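Local atomic coordinates of MAU2 chromatid cohesion factor homolog (Saccharomyces cerevisiae, PDB entry 4XDN), a protein that forms with SCC2 the complex required for association of cohesin with chromosomes, and so takes part in sister chromatid cohesion. Residues A[177-188]-A[196-207]. Numbering follows the deposited sequence.
Sequences SVFQYVGVMLCI and VKTSFHGLLSQC
Val184 and Leu203 reach past each other between two antiparallel helices, each a knob in a hole of the other helix. Val184 enters among Val196, Ser199, Phe200 and Leu203, and its two branches part at CB. CG1, anti to the backbone N (chi1 174°), lies over one face of the Phe200 ring, a CH-pi contact with CG1 3.5 Å from the ring centroid and 22° off its normal. CG2 turns instead to Ser199, 3.5 Å from its CB, where a small side chain lets a beta-branched one come close. Leu203 makes the reciprocal knob, among Ser177, Gln180, Tyr181 and Val184, and can be followed outward: from CB, CG leaves anti to the backbone N (chi1 171°), which carries the fork to the partner helix. CD1 settles 3.7 Å from Gln180 CB and also meets Ser177 O, while CD2 lies against the backbone of Tyr181, 3.7 Å from its CA, and also meets Val184 CG2. A leucine suits the spot because its two methyls can meet neighbouring residues, Gln180 and Tyr181, at once. Near the short connection between the helices, Val196 CG2 packs 3.5 Å from Cys187 CB and touches Ile188 CG1; a small side chain such as cysteine suits this close spacing. Two waters bridge polar atoms of the two helices: one accepts from Gln180 NE2 and donates to Ser199 O, another links Ser177 OG with Leu203 O. Ser177 OG is also hydrogen-bonded to Trp213 of helix 212-228, which covers part of the pair through Tyr181, Val196 and Cys207, while Phe200 stacks on Tyr221 of that helix. With axes 9.2 Å apart, helices 170-189 and 193-206 form an antiparallel helical hairpin, the repeating element of TPR-like arrays, consistent with this cohesin-loading factor's largely helical fold.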
ATOM      1  N   SER A 177       4.076 -13.214  23.822  1.00 31.23           N
ATOM      2  CA  SER A 177       3.371 -12.152  23.119  1.00 32.82           C
ATOM      3  C   SER A 177       4.117 -11.740  21.850  1.00 32.56           C
ATOM      4  O   SER A 177       3.506 -11.500  20.808  1.00 29.27           O
ATOM      5  CB  SER A 177       3.190 -10.947  24.043  1.00 33.27           C
ATOM      6  OG  SER A 177       2.455  -9.911  23.420  1.00 34.99           O
ATOM      7  N   VAL A 178       5.440 -11.661  21.946  1.00 31.57           N
ATOM      8  CA  VAL A 178       6.274 -11.342  20.795  1.00 29.07           C
ATOM      9  C   VAL A 178       6.083 -12.386  19.698  1.00 28.52           C
ATOM     10  O   VAL A 178       5.972 -12.045  18.524  1.00 27.12           O
ATOM     11  CB  VAL A 178       7.770 -11.255  21.192  1.00 29.34           C
ATOM     12  CG1 VAL A 178       8.684 -11.149  19.967  1.00 28.85           C
ATOM     13  CG2 VAL A 178       8.000 -10.069  22.115  1.00 28.16           C
ATOM     14  N   PHE A 179       6.032 -13.656  20.079  1.00 28.60           N
ATOM     15  CA  PHE A 179       5.943 -14.718  19.086  1.00 28.77           C
ATOM     16  C   PHE A 179       4.514 -14.938  18.601  1.00 26.56           C
ATOM     17  O   PHE A 179       4.301 -15.498  17.526  1.00 26.21           O
ATOM     18  CB  PHE A 179       6.538 -16.007  19.648  1.00 28.88           C
ATOM     19  CG  PHE A 179       8.037 -16.005  19.647  1.00 32.30           C
ATOM     20  CD1 PHE A 179       8.737 -16.239  18.475  1.00 31.89           C
ATOM     21  CD2 PHE A 179       8.748 -15.733  20.802  1.00 33.53           C
ATOM     22  CE1 PHE A 179      10.117 -16.222  18.458  1.00 32.09           C
ATOM     23  CE2 PHE A 179      10.129 -15.717  20.791  1.00 35.69           C
ATOM     24  CZ  PHE A 179      10.814 -15.960  19.617  1.00 34.27           C
ATOM     25  N   GLN A 180       3.536 -14.480  19.373  1.00 27.61           N
ATOM     26  CA  GLN A 180       2.173 -14.407  18.871  1.00 30.65           C
ATOM     27  C   GLN A 180       2.148 -13.426  17.706  1.00 28.24           C
ATOM     28  O   GLN A 180       1.517 -13.677  16.683  1.00 29.05           O
ATOM     29  CB  GLN A 180       1.198 -13.972  19.963  1.00 37.25           C
ATOM     30  CG  GLN A 180       0.719 -15.104  20.856  1.00 44.16           C
ATOM     31  CD  GLN A 180      -0.338 -14.653  21.845  1.00 50.05           C
ATOM     32  OE1 GLN A 180      -0.023 -14.185  22.939  1.00 53.05           O
ATOM     33  NE2 GLN A 180      -1.603 -14.789  21.461  1.00 52.38           N
ATOM     34  N   TYR A 181       2.858 -12.315  17.873  1.00 27.61           N
ATOM     35  CA  TYR A 181       2.967 -11.296  16.838  1.00 27.97           C
ATOM     36  C   TYR A 181       3.709 -11.828  15.615  1.00 27.80           C
ATOM     37  O   TYR A 181       3.365 -11.492  14.484  1.00 26.57           O
ATOM     38  CB  TYR A 181       3.668 -10.055  17.393  1.00 28.36           C
ATOM     39  CG  TYR A 181       4.346  -9.201  16.347  1.00 29.85           C
ATOM     40  CD1 TYR A 181       3.621  -8.293  15.588  1.00 31.65           C
ATOM     41  CD2 TYR A 181       5.714  -9.294  16.129  1.00 30.08           C
ATOM     42  CE1 TYR A 181       4.238  -7.507  14.635  1.00 31.97           C
ATOM     43  CE2 TYR A 181       6.340  -8.517  15.181  1.00 30.82           C
ATOM     44  CZ  TYR A 181       5.598  -7.624  14.435  1.00 34.43           C
ATOM     45  OH  TYR A 181       6.224  -6.844  13.489  1.00 37.60           O
ATOM     46  N   VAL A 182       4.724 -12.657  15.844  1.00 28.57           N
ATOM     47  CA  VAL A 182       5.441 -13.301  14.748  1.00 27.32           C
ATOM     48  C   VAL A 182       4.483 -14.193  13.973  1.00 27.90           C
ATOM     49  O   VAL A 182       4.474 -14.186  12.745  1.00 30.10           O
ATOM     50  CB  VAL A 182       6.639 -14.134  15.257  1.00 27.31           C
ATOM     51  CG1 VAL A 182       7.226 -15.003  14.140  1.00 27.80           C
ATOM     52  CG2 VAL A 182       7.708 -13.223  15.836  1.00 23.85           C
ATOM     53  N   GLY A 183       3.675 -14.954  14.702  1.00 29.98           N
ATOM     54  CA  GLY A 183       2.679 -15.818  14.093  1.00 28.96           C
ATOM     55  C   GLY A 183       1.722 -15.052  13.200  1.00 26.63           C
ATOM     56  O   GLY A 183       1.429 -15.480  12.085  1.00 28.02           O
ATOM     57  N   VAL A 184       1.234 -13.917  13.694  1.00 27.89           N
ATOM     58  CA  VAL A 184       0.352 -13.052  12.919  1.00 30.60           C
ATOM     59  C   VAL A 184       1.017 -12.657  11.605  1.00 28.27           C
ATOM     60  O   VAL A 184       0.403 -12.744  10.539  1.00 27.36           O
ATOM     61  CB  VAL A 184      -0.030 -11.774  13.708  1.00 35.25           C
ATOM     62  CG1 VAL A 184      -0.828 -10.793  12.836  1.00 37.36           C
ATOM     63  CG2 VAL A 184      -0.833 -12.134  14.945  1.00 35.31           C
ATOM     64  N   MET A 185       2.270 -12.221  11.685  1.00 27.68           N
ATOM     65  CA  MET A 185       2.993 -11.786  10.499  1.00 28.44           C
ATOM     66  C   MET A 185       3.149 -12.931   9.506  1.00 29.60           C
ATOM     67  O   MET A 185       3.160 -12.709   8.295  1.00 27.70           O
ATOM     68  CB  MET A 185       4.367 -11.223  10.876  1.00 27.09           C
ATOM     69  CG  MET A 185       4.323  -9.891  11.622  1.00 26.91           C
ATOM     70  SD  MET A 185       3.173  -8.710  10.882  1.00 46.32           S
ATOM     71  CE  MET A 185       4.073  -7.180  11.048  1.00 99.48           C
ATOM     72  N   LEU A 186       3.256 -14.154  10.019  1.00 29.48           N
ATOM     73  CA  LEU A 186       3.355 -15.330   9.162  1.00 30.90           C
ATOM     74  C   LEU A 186       2.008 -15.630   8.510  1.00 29.58           C
ATOM     75  O   LEU A 186       1.951 -16.075   7.363  1.00 30.36           O
ATOM     76  CB  LEU A 186       3.841 -16.543   9.960  1.00 30.42           C
ATOM     77  CG  LEU A 186       5.275 -16.473  10.497  1.00 30.05           C
ATOM     78  CD1 LEU A 186       5.556 -17.640  11.431  1.00 28.86           C
ATOM     79  CD2 LEU A 186       6.284 -16.451   9.362  1.00 30.94           C
ATOM     80  N   CYS A 187       0.923 -15.384   9.237  1.00 30.01           N
ATOM     81  CA  CYS A 187      -0.412 -15.571   8.684  1.00 32.86           C
ATOM     82  C   CYS A 187      -0.665 -14.579   7.552  1.00 30.94           C
ATOM     83  O   CYS A 187      -1.247 -14.934   6.530  1.00 32.37           O
ATOM     84  CB  CYS A 187      -1.482 -15.418   9.769  1.00 35.00           C
ATOM     85  SG  CYS A 187      -1.637 -16.833  10.874  1.00 45.71           S
ATOM     86  N   ILE A 188      -0.226 -13.337   7.738  1.00 29.06           N
ATOM     87  CA  ILE A 188      -0.389 -12.310   6.710  1.00 31.15           C
ATOM     88  C   ILE A 188       0.293 -12.741   5.414  1.00 30.67           C
ATOM     89  O   ILE A 188      -0.300 -12.666   4.339  1.00 29.90           O
ATOM     90  CB  ILE A 188       0.181 -10.948   7.165  1.00 30.80           C
ATOM     91  CG1 ILE A 188      -0.659 -10.387   8.315  1.00 28.50           C
ATOM     92  CG2 ILE A 188       0.194  -9.949   6.004  1.00 32.60           C
ATOM     93  CD1 ILE A 188      -0.087  -9.135   8.956  1.00 28.40           C
ATOM     94  N   VAL A 196      -5.622 -14.149  10.503  1.00 34.24           N
ATOM     95  CA  VAL A 196      -4.912 -12.928  10.880  1.00 31.71           C
ATOM     96  C   VAL A 196      -5.753 -12.122  11.863  1.00 32.22           C
ATOM     97  O   VAL A 196      -5.283 -11.750  12.939  1.00 32.32           O
ATOM     98  CB  VAL A 196      -4.570 -12.048   9.649  1.00 32.32           C
ATOM     99  CG1 VAL A 196      -4.043 -10.676  10.083  1.00 31.96           C
ATOM    100  CG2 VAL A 196      -3.548 -12.742   8.758  1.00 31.03           C
ATOM    101  N   LYS A 197      -7.003 -11.868  11.485  1.00 34.00           N
ATOM    102  CA  LYS A 197      -7.921 -11.085  12.305  1.00 38.50           C
ATOM    103  C   LYS A 197      -8.148 -11.746  13.660  1.00 38.82           C
ATOM    104  O   LYS A 197      -8.168 -11.077  14.694  1.00 37.91           O
ATOM    105  CB  LYS A 197      -9.252 -10.904  11.575  1.00 43.38           C
ATOM    106  CG  LYS A 197      -9.128 -10.164  10.257  1.00 46.94           C
ATOM    107  CD  LYS A 197     -10.325 -10.416   9.359  1.00 52.57           C
ATOM    108  CE  LYS A 197     -10.166  -9.714   8.019  1.00 54.97           C
ATOM    109  NZ  LYS A 197     -11.225 -10.124   7.059  1.00 58.36           N
ATOM    110  N   THR A 198      -8.319 -13.064  13.643  1.00 39.27           N
ATOM    111  CA  THR A 198      -8.495 -13.836  14.867  1.00 38.74           C
ATOM    112  C   THR A 198      -7.253 -13.745  15.745  1.00 37.28           C
ATOM    113  O   THR A 198      -7.353 -13.602  16.964  1.00 36.67           O
ATOM    114  CB  THR A 198      -8.794 -15.317  14.551  1.00 40.87           C
ATOM    115  OG1 THR A 198     -10.073 -15.423  13.915  1.00 41.98           O
ATOM    116  CG2 THR A 198      -8.795 -16.169  15.823  1.00 44.59           C
ATOM    117  N   SER A 199      -6.082 -13.831  15.121  1.00 35.19           N
ATOM    118  CA  SER A 199      -4.825 -13.805  15.861  1.00 34.92           C
ATOM    119  C   SER A 199      -4.538 -12.413  16.410  1.00 33.74           C
ATOM    120  O   SER A 199      -4.078 -12.276  17.541  1.00 35.76           O
ATOM    121  CB  SER A 199      -3.667 -14.270  14.975  1.00 36.82           C
ATOM    122  OG  SER A 199      -3.852 -15.611  14.559  1.00 40.24           O
ATOM    123  N   PHE A 200      -4.807 -11.385  15.610  1.00 32.34           N
ATOM    124  CA  PHE A 200      -4.628 -10.008  16.065  1.00 32.46           C
ATOM    125  C   PHE A 200      -5.482  -9.744  17.300  1.00 34.06           C
ATOM    126  O   PHE A 200      -4.996  -9.220  18.301  1.00 34.87           O
ATOM    127  CB  PHE A 200      -4.992  -9.009  14.962  1.00 33.25           C
ATOM    128  CG  PHE A 200      -3.804  -8.428  14.245  1.00 34.25           C
ATOM    129  CD1 PHE A 200      -2.854  -7.688  14.933  1.00 35.06           C
ATOM    130  CD2 PHE A 200      -3.649  -8.602  12.879  1.00 34.40           C
ATOM    131  CE1 PHE A 200      -1.767  -7.150  14.277  1.00 34.09           C
ATOM    132  CE2 PHE A 200      -2.563  -8.062  12.219  1.00 35.39           C
ATOM    133  CZ  PHE A 200      -1.620  -7.336  12.919  1.00 34.67           C
ATOM    134  N   HIS A 201      -6.755 -10.114  17.217  1.00 36.50           N
ATOM    135  CA  HIS A 201      -7.691  -9.903  18.315  1.00 37.76           C
ATOM    136  C   HIS A 201      -7.237 -10.632  19.578  1.00 37.85           C
ATOM    137  O   HIS A 201      -7.206 -10.052  20.662  1.00 36.93           O
ATOM    138  CB  HIS A 201      -9.092 -10.370  17.917  1.00 38.43           C
ATOM    139  CG  HIS A 201     -10.145 -10.048  18.932  1.00 40.86           C
ATOM    140  ND1 HIS A 201     -10.393 -10.846  20.027  1.00 42.71           N
ATOM    141  CD2 HIS A 201     -11.013  -9.012  19.014  1.00 43.25           C
ATOM    142  CE1 HIS A 201     -11.370 -10.316  20.743  1.00 44.61           C
ATOM    143  NE2 HIS A 201     -11.763  -9.203  20.150  1.00 46.88           N
ATOM    144  N   GLY A 202      -6.884 -11.905  19.430  1.00 37.06           N
ATOM    145  CA  GLY A 202      -6.415 -12.695  20.553  1.00 38.84           C
ATOM    146  C   GLY A 202      -5.126 -12.131  21.115  1.00 40.31           C
ATOM    147  O   GLY A 202      -4.913 -12.112  22.327  1.00 42.22           O
ATOM    148  N   LEU A 203      -4.261 -11.668  20.219  1.00 38.66           N
ATOM    149  CA  LEU A 203      -3.003 -11.055  20.613  1.00 40.00           C
ATOM    150  C   LEU A 203      -3.248  -9.764  21.388  1.00 40.10           C
ATOM    151  O   LEU A 203      -2.756  -9.599  22.502  1.00 40.95           O
ATOM    152  CB  LEU A 203      -2.140 -10.785  19.381  1.00 41.57           C
ATOM    153  CG  LEU A 203      -0.866  -9.962  19.579  1.00 42.92           C
ATOM    154  CD1 LEU A 203       0.028 -10.570  20.649  1.00 45.88           C
ATOM    155  CD2 LEU A 203      -0.123  -9.851  18.260  1.00 42.27           C
ATOM    156  N   LEU A 204      -4.022  -8.861  20.795  1.00 38.98           N
ATOM    157  CA  LEU A 204      -4.283  -7.553  21.392  1.00 39.10           C
ATOM    158  C   LEU A 204      -4.980  -7.660  22.746  1.00 39.90           C
ATOM    159  O   LEU A 204      -4.678  -6.902  23.668  1.00 39.51           O
ATOM    160  CB  LEU A 204      -5.132  -6.700  20.443  1.00 37.22           C
ATOM    161  CG  LEU A 204      -4.433  -6.199  19.174  1.00 35.29           C
ATOM    162  CD1 LEU A 204      -5.446  -5.690  18.160  1.00 35.53           C
ATOM    163  CD2 LEU A 204      -3.428  -5.108  19.515  1.00 36.11           C
ATOM    164  N   SER A 205      -5.905  -8.606  22.863  1.00 41.39           N
ATOM    165  CA  SER A 205      -6.712  -8.741  24.072  1.00 44.18           C
ATOM    166  C   SER A 205      -5.865  -9.081  25.297  1.00 44.77           C
ATOM    167  O   SER A 205      -6.268  -8.810  26.429  1.00 45.03           O
ATOM    168  CB  SER A 205      -7.786  -9.812  23.874  1.00 47.45           C
ATOM    169  OG  SER A 205      -7.207 -11.100  23.745  1.00 49.52           O
ATOM    170  N   GLN A 206      -4.695  -9.671  25.067  1.00 44.95           N
ATOM    171  CA  GLN A 206      -3.830 -10.113  26.157  1.00 47.71           C
ATOM    172  C   GLN A 206      -2.783  -9.068  26.532  1.00 45.54           C
ATOM    173  O   GLN A 206      -2.115  -9.197  27.555  1.00 47.52           O
ATOM    174  CB  GLN A 206      -3.139 -11.423  25.777  1.00 54.30           C
ATOM    175  CG  GLN A 206      -4.096 -12.598  25.637  1.00 62.51           C
ATOM    176  CD  GLN A 206      -3.463 -13.788  24.943  1.00 68.58           C
ATOM    177  OE1 GLN A 206      -4.012 -14.322  23.979  1.00 69.51           O
ATOM    178  NE2 GLN A 206      -2.303 -14.214  25.434  1.00 71.94           N
ATOM    179  N   CYS A 207      -2.639  -8.037  25.708  1.00 41.88           N
ATOM    180  CA  CYS A 207      -1.673  -6.978  25.979  1.00 40.73           C
ATOM    181  C   CYS A 207      -2.169  -6.014  27.050  1.00 43.34           C
ATOM    182  O   CYS A 207      -3.371  -5.772  27.178  1.00 43.90           O
ATOM    183  CB  CYS A 207      -1.358  -6.194  24.704  1.00 39.83           C
ATOM    184  SG  CYS A 207      -0.423  -7.111  23.469  1.00 38.20           S
TER
HETATM  185  O   HOH W   1      -0.223 -10.666  24.235  1.00 48.68           O
HETATM  186  O   HOH W   2      -2.734 -14.831  18.696  1.00 49.63           O